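Local atomic coordinates of agmatinase (Deinococcus radiodurans, PDB entry 1WOH), a protein that probably hydrolyses agmatine to putrescine and urea, as a manganese-dependent member of the arginase (ureohydrolase) family. Residues A[225-230]-A[269-274]. Sequence-based numbering, arbitrary orientation.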
ATOM      1  N   TYR A 225     -10.884  35.650  -4.550  1.00 12.28           N
ATOM      2  CA  TYR A 225     -11.237  34.248  -4.719  1.00 13.00           C
ATOM      3  C   TYR A 225      -9.933  33.532  -4.382  1.00 11.21           C
ATOM      4  O   TYR A 225      -8.874  33.892  -4.908  1.00 11.79           O
ATOM      5  CB  TYR A 225     -11.612  33.968  -6.175  1.00 12.87           C
ATOM      6  CG  TYR A 225     -11.882  32.515  -6.497  1.00 13.36           C
ATOM      7  CD1 TYR A 225     -13.187  32.022  -6.560  1.00 13.78           C
ATOM      8  CD2 TYR A 225     -10.832  31.644  -6.789  1.00 13.96           C
ATOM      9  CE1 TYR A 225     -13.444  30.697  -6.917  1.00 14.97           C
ATOM     10  CE2 TYR A 225     -11.074  30.317  -7.141  1.00 12.31           C
ATOM     11  CZ  TYR A 225     -12.377  29.853  -7.207  1.00 11.83           C
ATOM     12  OH  TYR A 225     -12.613  28.552  -7.584  1.00 13.52           O
ATOM     13  N   PHE A 226     -10.001  32.552  -3.487  1.00 11.07           N
ATOM     14  CA  PHE A 226      -8.823  31.779  -3.084  1.00 12.76           C
ATOM     15  C   PHE A 226      -8.767  30.485  -3.883  1.00 11.10           C
ATOM     16  O   PHE A 226      -9.747  29.745  -3.924  1.00 11.40           O
ATOM     17  CB  PHE A 226      -8.909  31.377  -1.604  1.00 15.47           C
ATOM     18  CG  PHE A 226      -8.643  32.492  -0.632  1.00 14.60           C
ATOM     19  CD1 PHE A 226      -9.466  32.661   0.477  1.00 18.29           C
ATOM     20  CD2 PHE A 226      -7.545  33.327  -0.781  1.00 17.55           C
ATOM     21  CE1 PHE A 226      -9.198  33.643   1.429  1.00 19.02           C
ATOM     22  CE2 PHE A 226      -7.265  34.315   0.164  1.00 19.52           C
ATOM     23  CZ  PHE A 226      -8.094  34.474   1.273  1.00 18.53           C
ATOM     24  N   SER A 227      -7.634  30.214  -4.526  1.00 11.22           N
ATOM     25  CA  SER A 227      -7.475  28.952  -5.236  1.00 10.98           C
ATOM     26  C   SER A 227      -6.289  28.271  -4.581  1.00  9.30           C
ATOM     27  O   SER A 227      -5.166  28.764  -4.656  1.00  9.26           O
ATOM     28  CB  SER A 227      -7.185  29.148  -6.725  1.00 11.57           C
ATOM     29  OG  SER A 227      -6.998  27.878  -7.335  1.00 10.54           O
ATOM     30  N   VAL A 228      -6.540  27.147  -3.919  1.00  7.85           N
ATOM     31  CA  VAL A 228      -5.470  26.429  -3.250  1.00  8.02           C
ATOM     32  C   VAL A 228      -5.158  25.110  -3.939  1.00  7.29           C
ATOM     33  O   VAL A 228      -5.959  24.178  -3.905  1.00 10.34           O
ATOM     34  CB  VAL A 228      -5.824  26.125  -1.776  1.00  8.81           C
ATOM     35  CG1 VAL A 228      -4.668  25.360  -1.112  1.00 10.23           C
ATOM     36  CG2 VAL A 228      -6.102  27.429  -1.030  1.00  9.86           C
ATOM     37  N   ASP A 229      -4.007  25.055  -4.597  1.00  7.13           N
ATOM     38  CA  ASP A 229      -3.549  23.828  -5.240  1.00  7.53           C
ATOM     39  C   ASP A 229      -2.684  23.196  -4.143  1.00  7.57           C
ATOM     40  O   ASP A 229      -1.717  23.812  -3.686  1.00  9.53           O
ATOM     41  CB  ASP A 229      -2.693  24.157  -6.463  1.00  9.48           C
ATOM     42  CG  ASP A 229      -2.180  22.915  -7.172  1.00 10.98           C
ATOM     43  OD1 ASP A 229      -1.998  21.872  -6.515  1.00 11.78           O
ATOM     44  OD2 ASP A 229      -1.938  22.991  -8.393  1.00 14.64           O
ATOM     45  N   VAL A 230      -3.023  21.991  -3.705  1.00  9.98           N
ATOM     46  CA  VAL A 230      -2.251  21.370  -2.637  1.00  8.89           C
ATOM     47  C   VAL A 230      -0.770  21.174  -2.952  1.00 10.46           C
ATOM     48  O   VAL A 230       0.033  21.053  -2.024  1.00  8.57           O
ATOM     49  CB  VAL A 230      -2.876  20.010  -2.184  1.00  8.74           C
ATOM     50  CG1 VAL A 230      -4.356  20.192  -1.888  1.00 10.61           C
ATOM     51  CG2 VAL A 230      -2.676  18.940  -3.244  1.00  9.82           C
ATOM     52  N   GLY A 269     -15.034  33.279  -2.453  1.00 13.83           N
ATOM     53  CA  GLY A 269     -15.053  31.848  -2.673  1.00 12.88           C
ATOM     54  C   GLY A 269     -13.675  31.236  -2.526  1.00 13.00           C
ATOM     55  O   GLY A 269     -12.673  31.943  -2.414  1.00 12.81           O
ATOM     56  N   LEU A 270     -13.628  29.909  -2.525  1.00 14.08           N
ATOM     57  CA  LEU A 270     -12.366  29.194  -2.395  1.00 13.14           C
ATOM     58  C   LEU A 270     -12.449  27.825  -3.042  1.00 13.38           C
ATOM     59  O   LEU A 270     -13.480  27.157  -2.948  1.00 12.73           O
ATOM     60  CB  LEU A 270     -12.013  29.023  -0.910  1.00 14.56           C
ATOM     61  CG  LEU A 270     -10.849  28.086  -0.555  1.00 18.38           C
ATOM     62  CD1 LEU A 270     -10.227  28.504   0.765  1.00 20.38           C
ATOM     63  CD2 LEU A 270     -11.345  26.640  -0.491  1.00 19.10           C
ATOM     64  N   ASP A 271     -11.384  27.419  -3.729  1.00 13.09           N
ATOM     65  CA  ASP A 271     -11.359  26.078  -4.287  1.00 12.25           C
ATOM     66  C   ASP A 271     -10.130  25.373  -3.740  1.00 10.46           C
ATOM     67  O   ASP A 271      -9.127  26.009  -3.408  1.00 11.40           O
ATOM     68  CB  ASP A 271     -11.428  26.051  -5.841  1.00 13.16           C
ATOM     69  CG  ASP A 271     -10.173  26.577  -6.542  1.00 13.01           C
ATOM     70  OD1 ASP A 271      -9.040  26.370  -6.062  1.00 12.65           O
ATOM     71  OD2 ASP A 271     -10.333  27.176  -7.634  1.00 15.94           O
ATOM     72  N   LEU A 272     -10.246  24.062  -3.576  1.00 10.68           N
ATOM     73  CA  LEU A 272      -9.170  23.228  -3.045  1.00  9.38           C
ATOM     74  C   LEU A 272      -8.998  22.170  -4.117  1.00  7.48           C
ATOM     75  O   LEU A 272      -9.865  21.305  -4.284  1.00  9.98           O
ATOM     76  CB  LEU A 272      -9.622  22.604  -1.720  1.00  9.48           C
ATOM     77  CG  LEU A 272      -8.588  21.882  -0.840  1.00  9.59           C
ATOM     78  CD1 LEU A 272      -8.104  20.613  -1.524  1.00 11.93           C
ATOM     79  CD2 LEU A 272      -7.422  22.812  -0.561  1.00 11.71           C
ATOM     80  N   VAL A 273      -7.885  22.242  -4.844  1.00  9.52           N
ATOM     81  CA  VAL A 273      -7.651  21.331  -5.962  1.00  8.78           C
ATOM     82  C   VAL A 273      -6.362  20.508  -5.963  1.00  9.47           C
ATOM     83  O   VAL A 273      -5.437  20.758  -5.193  1.00  9.68           O
ATOM     84  CB  VAL A 273      -7.694  22.116  -7.303  1.00  7.95           C
ATOM     85  CG1 VAL A 273      -9.015  22.865  -7.436  1.00  7.39           C
ATOM     86  CG2 VAL A 273      -6.533  23.102  -7.373  1.00  9.31           C
ATOM     87  N   GLU A 274      -6.344  19.511  -6.848  1.00  9.05           N
ATOM     88  CA  GLU A 274      -5.203  18.621  -7.069  1.00  8.81           C
ATOM     89  C   GLU A 274      -4.842  17.629  -5.961  1.00  8.43           C
ATOM     90  O   GLU A 274      -3.765  17.038  -5.975  1.00  8.69           O
ATOM     91  CB  GLU A 274      -3.976  19.459  -7.446  1.00  9.80           C
ATOM     92  CG  GLU A 274      -4.095  20.188  -8.795  1.00 11.07           C
ATOM     93  CD  GLU A 274      -3.862  19.285 -10.004  1.00 13.04           C
ATOM     94  OE1 GLU A 274      -3.192  18.244  -9.853  1.00 16.47           O
ATOM     95  OE2 GLU A 274      -4.332  19.629 -11.117  1.00 11.42           O
TER
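Asp271 spreads its carboxylate between two hydroxyls of the neighbouring strand: Tyr225 OH gives a hydrogen bond to Asp271 OD2 at 2.7 Å, and Ser227 OG reaches the syn lone pair of Asp271 OD1 at 2.8 Å. The tyrosine meets OD2 on its anti side, 30° out of the carboxylate plane, with ring and carboxylate planes 76° apart and the oxygen at the ring edge. A chi1 of 69° swings Asp271 CG between its own backbone N and carbonyl carbon, which turns the acid across toward both donors. A phenylalanine in place of Tyr225 would probably leave Asp271 OD2 with Ser124 but without its tyrosine mate, and the carboxylate less firmly fixed. Strands 223-229 and 266-273, parallel neighbours bonded from Phe226 N to Gly269 O through Val230 N to Val273 O, form with helix 251-264 a beta-alpha-beta unit in the central sheet of the arginase fold. Ser227 OG also bonds His121, a manganese ligand, and so links Asp271 to the metal site. Asp229, another manganese ligand, accepts from Asp231 N at OD1, which stands 3.3 Å from Glu274 CB, while Glu274 OE2 accepts from His121 N. On the reverse face, beta-branched Val228 sets its CG1 3.8 Å from Leu272 CD2, beneath helix 284-302.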